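Endoglucanase (Bacillus akibai, PDB 1UWW) cuts internal beta-1,4-glucosidic linkages of cellulose, lichenin and cereal beta-glucans, the piece here being its family 28 carbohydrate-binding module, specific for non-crystalline cellulose. Local coordinates at residues V8-A16 with V38-E46. Sequence-based numbering, arbitrary orientation.
Sequences VVHDPKGEA and VKTALTIEE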
loop_
_atom_site.group_PDB
_atom_site.type_symbol
_atom_site.label_atom_id
_atom_site.label_comp_id
_atom_site.label_asym_id
_atom_site.label_seq_id
_atom_site.Cartn_x
_atom_site.Cartn_y
_atom_site.Cartn_z
ATOM N N VAL A 8 -13.429 25.976 11.240
ATOM C CA VAL A 8 -11.947 25.868 11.342
ATOM C C VAL A 8 -11.292 26.843 10.365
ATOM O O VAL A 8 -11.746 26.995 9.226
ATOM C CB VAL A 8 -11.494 24.398 11.116
ATOM C CG1 VAL A 8 -10.100 24.291 10.476
ATOM C CG2 VAL A 8 -11.537 23.630 12.436
ATOM N N VAL A 9 -10.227 27.490 10.835
ATOM C CA VAL A 9 -9.480 28.491 10.071
ATOM C C VAL A 9 -8.085 27.984 9.645
ATOM O O VAL A 9 -7.202 27.710 10.458
ATOM C CB VAL A 9 -9.321 29.815 10.854
ATOM C CG1 VAL A 9 -8.420 30.806 10.080
ATOM C CG2 VAL A 9 -10.702 30.424 11.163
ATOM N N HIS A 10 -7.914 27.900 8.344
ATOM C CA HIS A 10 -6.633 27.529 7.765
ATOM C C HIS A 10 -5.836 28.768 7.455
ATOM O O HIS A 10 -6.382 29.865 7.375
ATOM C CB HIS A 10 -6.884 26.768 6.491
ATOM C CG HIS A 10 -7.801 25.609 6.674
ATOM N ND1 HIS A 10 -7.441 24.481 7.379
ATOM C CD2 HIS A 10 -9.086 25.418 6.289
ATOM C CE1 HIS A 10 -8.442 23.618 7.365
ATOM N NE2 HIS A 10 -9.456 24.170 6.722
ATOM N N ASP A 11 -4.539 28.609 7.259
ATOM C CA ASP A 11 -3.748 29.642 6.614
ATOM C C ASP A 11 -4.240 29.853 5.158
ATOM O O ASP A 11 -4.964 29.024 4.598
ATOM C CB ASP A 11 -2.261 29.273 6.628
ATOM C CG ASP A 11 -1.559 29.682 7.907
ATOM O OD1 ASP A 11 -2.170 30.310 8.812
ATOM O OD2 ASP A 11 -0.361 29.433 8.126
ATOM N N PRO A 12 -3.877 30.975 4.533
ATOM C CA PRO A 12 -4.370 31.279 3.183
ATOM C C PRO A 12 -4.068 30.146 2.178
ATOM O O PRO A 12 -2.960 29.592 2.226
ATOM C CB PRO A 12 -3.619 32.565 2.827
ATOM C CG PRO A 12 -3.307 33.191 4.128
ATOM C CD PRO A 12 -2.990 32.044 5.049
ATOM N N LYS A 13 -5.036 29.778 1.343
ATOM C CA LYS A 13 -4.864 28.676 0.393
ATOM C C LYS A 13 -3.824 28.997 -0.673
ATOM O O LYS A 13 -3.016 28.138 -1.033
ATOM C CB LYS A 13 -6.188 28.289 -0.268
ATOM C CG LYS A 13 -6.076 27.085 -1.196
ATOM C CD LYS A 13 -7.432 26.640 -1.683
ATOM C CE LYS A 13 -7.330 25.379 -2.504
ATOM N NZ LYS A 13 -8.664 24.736 -2.583
ATOM N N GLY A 14 -3.814 30.224 -1.176
ATOM C CA GLY A 14 -2.891 30.607 -2.224
ATOM C C GLY A 14 -3.225 29.946 -3.547
ATOM O O GLY A 14 -4.289 29.350 -3.730
ATOM N N GLU A 15 -2.282 30.030 -4.462
ATOM C CA GLU A 15 -2.418 29.466 -5.796
ATOM C C GLU A 15 -1.600 28.197 -5.889
ATOM O O GLU A 15 -0.540 28.095 -5.267
ATOM C CB GLU A 15 -1.927 30.475 -6.831
ATOM C CG GLU A 15 -2.705 31.789 -6.823
ATOM C CD GLU A 15 -4.110 31.679 -7.402
ATOM O OE1 GLU A 15 -4.385 30.767 -8.220
ATOM O OE2 GLU A 15 -4.953 32.531 -7.045
ATOM N N ALA A 16 -2.078 27.242 -6.680
ATOM C CA ALA A 16 -1.417 25.958 -6.830
ATOM C C ALA A 16 -0.088 26.129 -7.531
ATOM O O ALA A 16 -0.027 26.627 -8.660
ATOM C CB ALA A 16 -2.308 24.981 -7.589
ATOM N N VAL A 38 -9.665 13.815 8.525
ATOM C CA VAL A 38 -9.158 14.862 9.383
ATOM C C VAL A 38 -9.316 16.156 8.612
ATOM O O VAL A 38 -8.890 16.262 7.453
ATOM C CB VAL A 38 -7.667 14.622 9.738
ATOM C CG1 VAL A 38 -7.056 15.845 10.446
ATOM C CG2 VAL A 38 -7.522 13.349 10.584
ATOM N N LYS A 39 -9.929 17.151 9.239
ATOM C CA LYS A 39 -10.140 18.436 8.606
ATOM C C LYS A 39 -9.733 19.593 9.522
ATOM O O LYS A 39 -10.227 20.714 9.364
ATOM C CB LYS A 39 -11.578 18.529 8.083
ATOM C CG LYS A 39 -11.819 17.565 6.903
ATOM C CD LYS A 39 -12.985 17.947 6.052
ATOM C CE LYS A 39 -13.305 16.876 5.016
ATOM N NZ LYS A 39 -14.723 16.947 4.542
ATOM N N THR A 40 -8.757 19.298 10.389
ATOM C CA THR A 40 -8.154 20.247 11.339
ATOM C C THR A 40 -7.398 21.388 10.614
ATOM O O THR A 40 -7.091 21.297 9.434
ATOM C CB THR A 40 -7.168 19.488 12.362
ATOM O OG1 THR A 40 -6.087 18.831 11.670
ATOM C CG2 THR A 40 -7.842 18.364 13.140
ATOM N N ALA A 41 -7.072 22.459 11.324
ATOM C CA ALA A 41 -6.372 23.597 10.739
ATOM C C ALA A 41 -5.065 23.185 10.020
ATOM O O ALA A 41 -4.190 22.531 10.605
ATOM C CB ALA A 41 -6.047 24.613 11.821
ATOM N N LEU A 42 -4.971 23.602 8.767
ATOM C CA LEU A 42 -3.771 23.455 7.944
ATOM C C LEU A 42 -3.060 24.795 7.964
ATOM O O LEU A 42 -3.593 25.795 7.464
ATOM C CB LEU A 42 -4.133 23.123 6.504
ATOM C CG LEU A 42 -4.510 21.701 6.160
ATOM C CD1 LEU A 42 -5.208 21.621 4.806
ATOM C CD2 LEU A 42 -3.275 20.822 6.157
ATOM N N THR A 43 -1.887 24.828 8.560
ATOM C CA THR A 43 -1.105 26.057 8.683
ATOM C C THR A 43 0.319 25.859 8.192
ATOM O O THR A 43 0.766 24.735 7.936
ATOM C CB THR A 43 -1.090 26.569 10.134
ATOM O OG1 THR A 43 -0.481 25.595 10.973
ATOM C CG2 THR A 43 -2.519 26.803 10.660
ATOM N N ILE A 44 1.037 26.950 8.036
ATOM C CA ILE A 44 2.420 26.883 7.637
ATOM C C ILE A 44 3.291 27.030 8.890
ATOM O O ILE A 44 3.177 28.023 9.619
ATOM C CB ILE A 44 2.742 27.989 6.600
ATOM C CG1 ILE A 44 1.838 27.904 5.349
ATOM C CG2 ILE A 44 4.226 27.900 6.208
ATOM C CD1 ILE A 44 1.695 26.527 4.754
ATOM N N GLU A 45 4.145 26.051 9.155
ATOM C CA GLU A 45 4.951 25.992 10.372
ATOM C C GLU A 45 6.403 25.613 10.021
ATOM O O GLU A 45 6.668 24.919 9.040
ATOM C CB GLU A 45 4.363 24.993 11.373
ATOM C CG GLU A 45 2.887 25.187 11.695
ATOM C CD GLU A 45 2.585 26.439 12.487
ATOM O OE1 GLU A 45 3.537 27.055 13.050
ATOM O OE2 GLU A 45 1.378 26.795 12.504
ATOM N N GLU A 46 7.356 26.016 10.857
ATOM C CA GLU A 46 8.760 25.712 10.652
ATOM C C GLU A 46 9.076 24.253 10.974
ATOM O O GLU A 46 8.650 23.722 12.009
ATOM C CB GLU A 46 9.625 26.653 11.493
ATOM C CG GLU A 46 11.129 26.494 11.257
ATOM C CD GLU A 46 11.804 25.497 12.196
ATOM O OE1 GLU A 46 11.269 25.238 13.304
ATOM O OE2 GLU A 46 12.887 24.961 11.856
HETATM O O HOH W 1 -11.427 22.258 7.319
HETATM O O HOH W 2 1.326 29.935 10.096
#
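Both His10 and Asp11 turn their side chains back beside their own backbone N, with CG anti to the carbonyl carbon (chi1 -54° in His10, -85° in Asp11), and this brings the imidazole to Leu42 and the carboxylate to Ile44. The pair illustrates how two adjacent polar side chains can tie an irregular segment to an edge strand and the loop before it. ND1 of His10 accepts the amide of Leu42 exactly in the ring plane, at 3.0 Å from Leu42 N, while at the same ring edge CE1 lies 3.4 Å from Thr40 O. Also in the ring plane, a water bridges NE2 and Lys39 O; with both nitrogens engaged, rotation of the ring is probably restricted. Between the two side-chain grips the backbone adds its own bond, from Asp11 N to Leu42 O (3.0 Å). Residues 38-46 lead into strand 43-47, an outermost strand of one of the two antiparallel sheets of this beta-sandwich module, and residues 8-11 run in roughly the same direction; Arg27 NE is hydrogen-bonded to Asp11 O. Asp11 OD2 accepts the hydrogen bond of Ile44 N at 2.9 Å, the N-H approaching nearly straight but from above the carboxylate plane, and receives a further bond from a water that also donates to Ile44 O. The Asp11 side chain crosses that of Thr43 obliquely, and Thr43 OG1 donates a hydrogen bond to Glu45 OE2. Earlier in the chain, Val8 rests CG1 against the Thr40-Ala41 peptide, 3.6 Å from Ala41 N, and the methyl of Ala41 touches Val9 O. Trp32 meets the His10 ring at a steep angle and bonds through NE1 to Thr40 O.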